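Local coordinates for carbon dioxide concentrating mechanism protein ccmL (Synechocystis sp., PDB 2QW7) that probably forms the pentameric vertices of the carboxysome shell, the polyhedral compartment that sequesters RuBisCO, and has been modelled to introduce curvature into otherwise flat CcmK layers, at residues T13-P17 with N18-V22. Numbering follows the deposited sequence.
Sequences TSKTP and NLTGV
Lys-15 lays its side chain over the turn that follows it and reaches the carbonyl of Leu-19. From CB the chain heads toward the turn; CG sits between the backbone N and the carbonyl carbon (chi1 61°), and from there the extended chain carries NZ alongside Leu-19. CD passes CB of Leu-19 at 4.2 Å, CE skirts the methyl CG2 of Thr-20 at 4.3 Å, and NZ meets O of Leu-19 in a longish 3.3 Å hydrogen bond, coming from above the carbonyl plane. The same ammonium rests 3.8 Å from CA of Thr-20.

Within the turn itself, N of Leu-19 donates to O of Thr-16 at 2.9 Å, closing a turn whose corners, Pro-17 and Asn-18, have type I backbone angles. A second tie comes from Thr-20: its OG1, tucked between its own backbone N and carbonyl carbon, gives a 2.8 Å hydrogen bond to O of Pro-17, with OG1 tilted 34° from that carbonyl's plane. On the Thr-16 side, CB meets OD1 of Asn-18 at 3.5 Å, while OG1 packs against CB of Leu-19. Pro-73 lies against Thr-16, Asn-18 and Leu-19, and NH1 of Arg-72 hydrogen-bonds to O of Asn-18.

Just before the turn, Ser-14 and Lys-15 pair antiparallel with a strand of a neighbouring subunit, so the sheet continues across the interface, and Leu-19 packs on Met-1 of that subunit. Leu-19 to Val-22 then form a type II turn, with Gly-21 at a positive phi of 85°. Two consecutive beta turns thus make up most of the loop from strand 14-15 to strand 24-30, set at a subunit interface of the CcmL/EutN pentamer.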
ATOM      1  N   THR A  13       6.370  23.281 -11.868  1.00 30.58           N
ATOM      2  CA  THR A  13       5.938  24.645 -11.631  1.00 30.63           C
ATOM      3  C   THR A  13       4.408  24.712 -11.503  1.00 32.23           C
ATOM      4  O   THR A  13       3.859  25.455 -10.669  1.00 33.29           O
ATOM      5  CB  THR A  13       6.485  25.630 -12.700  1.00 28.14           C
ATOM      6  OG1 THR A  13       6.200  25.125 -14.005  1.00 25.69           O
ATOM      7  CG2 THR A  13       8.024  25.877 -12.519  1.00 20.34           C
ATOM      8  N   SER A  14       3.713  23.931 -12.318  1.00 30.61           N
ATOM      9  CA  SER A  14       2.254  23.879 -12.216  1.00 30.31           C
ATOM     10  C   SER A  14       1.904  22.727 -11.267  1.00 30.40           C
ATOM     11  O   SER A  14       1.926  21.559 -11.631  1.00 31.32           O
ATOM     12  CB  SER A  14       1.588  23.796 -13.593  1.00 34.34           C
ATOM     13  OG  SER A  14       1.901  24.967 -14.354  1.00 34.68           O
ATOM     14  N   LYS A  15       1.621  23.105 -10.021  1.00 28.79           N
ATOM     15  CA  LYS A  15       1.322  22.163  -8.949  1.00 29.73           C
ATOM     16  C   LYS A  15       0.441  22.746  -7.848  1.00 30.31           C
ATOM     17  O   LYS A  15       0.146  23.937  -7.826  1.00 29.23           O
ATOM     18  CB  LYS A  15       2.624  21.660  -8.336  1.00 29.91           C
ATOM     19  CG  LYS A  15       3.427  22.756  -7.759  1.00 27.07           C
ATOM     20  CD  LYS A  15       4.819  22.382  -7.350  1.00 29.20           C
ATOM     21  CE  LYS A  15       5.519  23.719  -6.974  1.00 31.23           C
ATOM     22  NZ  LYS A  15       6.684  23.701  -6.030  1.00 30.52           N
ATOM     23  N   THR A  16       0.049  21.894  -6.908  1.00 29.94           N
ATOM     24  CA  THR A  16      -0.806  22.363  -5.824  1.00 30.74           C
ATOM     25  C   THR A  16      -0.049  23.308  -4.897  1.00 32.84           C
ATOM     26  O   THR A  16       1.143  23.167  -4.672  1.00 33.42           O
ATOM     27  CB  THR A  16      -1.395  21.239  -4.914  1.00 22.76           C
ATOM     28  OG1 THR A  16      -0.428  20.190  -4.721  1.00 22.00           O
ATOM     29  CG2 THR A  16      -2.655  20.714  -5.487  1.00 10.15           C
ATOM     30  N   PRO A  17      -0.747  24.308  -4.362  1.00 35.10           N
ATOM     31  CA  PRO A  17      -0.219  25.186  -3.329  1.00 34.96           C
ATOM     32  C   PRO A  17       0.376  24.517  -2.080  1.00 36.71           C
ATOM     33  O   PRO A  17       1.180  25.146  -1.377  1.00 39.31           O
ATOM     34  CB  PRO A  17      -1.450  25.921  -2.886  1.00 31.63           C
ATOM     35  CG  PRO A  17      -2.280  25.988  -4.081  1.00 31.31           C
ATOM     36  CD  PRO A  17      -2.052  24.769  -4.852  1.00 31.51           C
ATOM     37  N   ASN A  18      -0.049  23.285  -1.791  1.00 37.26           N
ATOM     38  CA  ASN A  18       0.426  22.531  -0.639  1.00 35.11           C
ATOM     39  C   ASN A  18       1.761  21.854  -0.977  1.00 34.27           C
ATOM     40  O   ASN A  18       2.312  21.132  -0.158  1.00 36.90           O
ATOM     41  CB  ASN A  18      -0.545  21.392  -0.255  1.00 37.21           C
ATOM     42  CG  ASN A  18      -2.040  21.706  -0.483  1.00 42.90           C
ATOM     43  OD1 ASN A  18      -2.502  21.892  -1.619  1.00 45.26           O
ATOM     44  ND2 ASN A  18      -2.822  21.665   0.606  1.00 46.56           N
ATOM     45  N   LEU A  19       2.246  22.026  -2.203  1.00 31.28           N
ATOM     46  CA  LEU A  19       3.481  21.387  -2.616  1.00 29.68           C
ATOM     47  C   LEU A  19       4.528  22.436  -2.869  1.00 32.57           C
ATOM     48  O   LEU A  19       5.609  22.141  -3.383  1.00 33.61           O
ATOM     49  CB  LEU A  19       3.224  20.592  -3.892  1.00 26.50           C
ATOM     50  CG  LEU A  19       3.732  19.142  -3.947  1.00 27.23           C
ATOM     51  CD1 LEU A  19       3.477  18.430  -2.590  1.00 26.72           C
ATOM     52  CD2 LEU A  19       3.110  18.389  -5.142  1.00 18.98           C
ATOM     53  N   THR A  20       4.203  23.671  -2.522  1.00 33.94           N
ATOM     54  CA  THR A  20       5.124  24.775  -2.718  1.00 34.28           C
ATOM     55  C   THR A  20       6.091  24.753  -1.529  1.00 36.63           C
ATOM     56  O   THR A  20       5.702  24.580  -0.381  1.00 39.15           O
ATOM     57  CB  THR A  20       4.434  26.172  -2.839  1.00 37.27           C
ATOM     58  OG1 THR A  20       3.609  26.426  -1.694  1.00 33.87           O
ATOM     59  CG2 THR A  20       3.602  26.294  -4.150  1.00 37.42           C
ATOM     60  N   GLY A  21       7.368  24.927  -1.813  1.00 36.64           N
ATOM     61  CA  GLY A  21       8.378  24.899  -0.761  1.00 34.31           C
ATOM     62  C   GLY A  21       8.860  23.499  -0.430  1.00 34.28           C
ATOM     63  O   GLY A  21       9.653  23.314   0.488  1.00 33.77           O
ATOM     64  N   VAL A  22       8.404  22.500  -1.190  1.00 34.09           N
ATOM     65  CA  VAL A  22       8.886  21.131  -1.017  1.00 31.31           C
ATOM     66  C   VAL A  22       9.908  20.794  -2.069  1.00 30.18           C
ATOM     67  O   VAL A  22       9.609  20.923  -3.236  1.00 31.93           O
ATOM     68  CB  VAL A  22       7.727  20.129  -1.082  1.00 31.17           C
ATOM     69  CG1 VAL A  22       8.212  18.746  -1.431  1.00 33.38           C
ATOM     70  CG2 VAL A  22       6.970  20.145   0.259  1.00 33.44           C
TER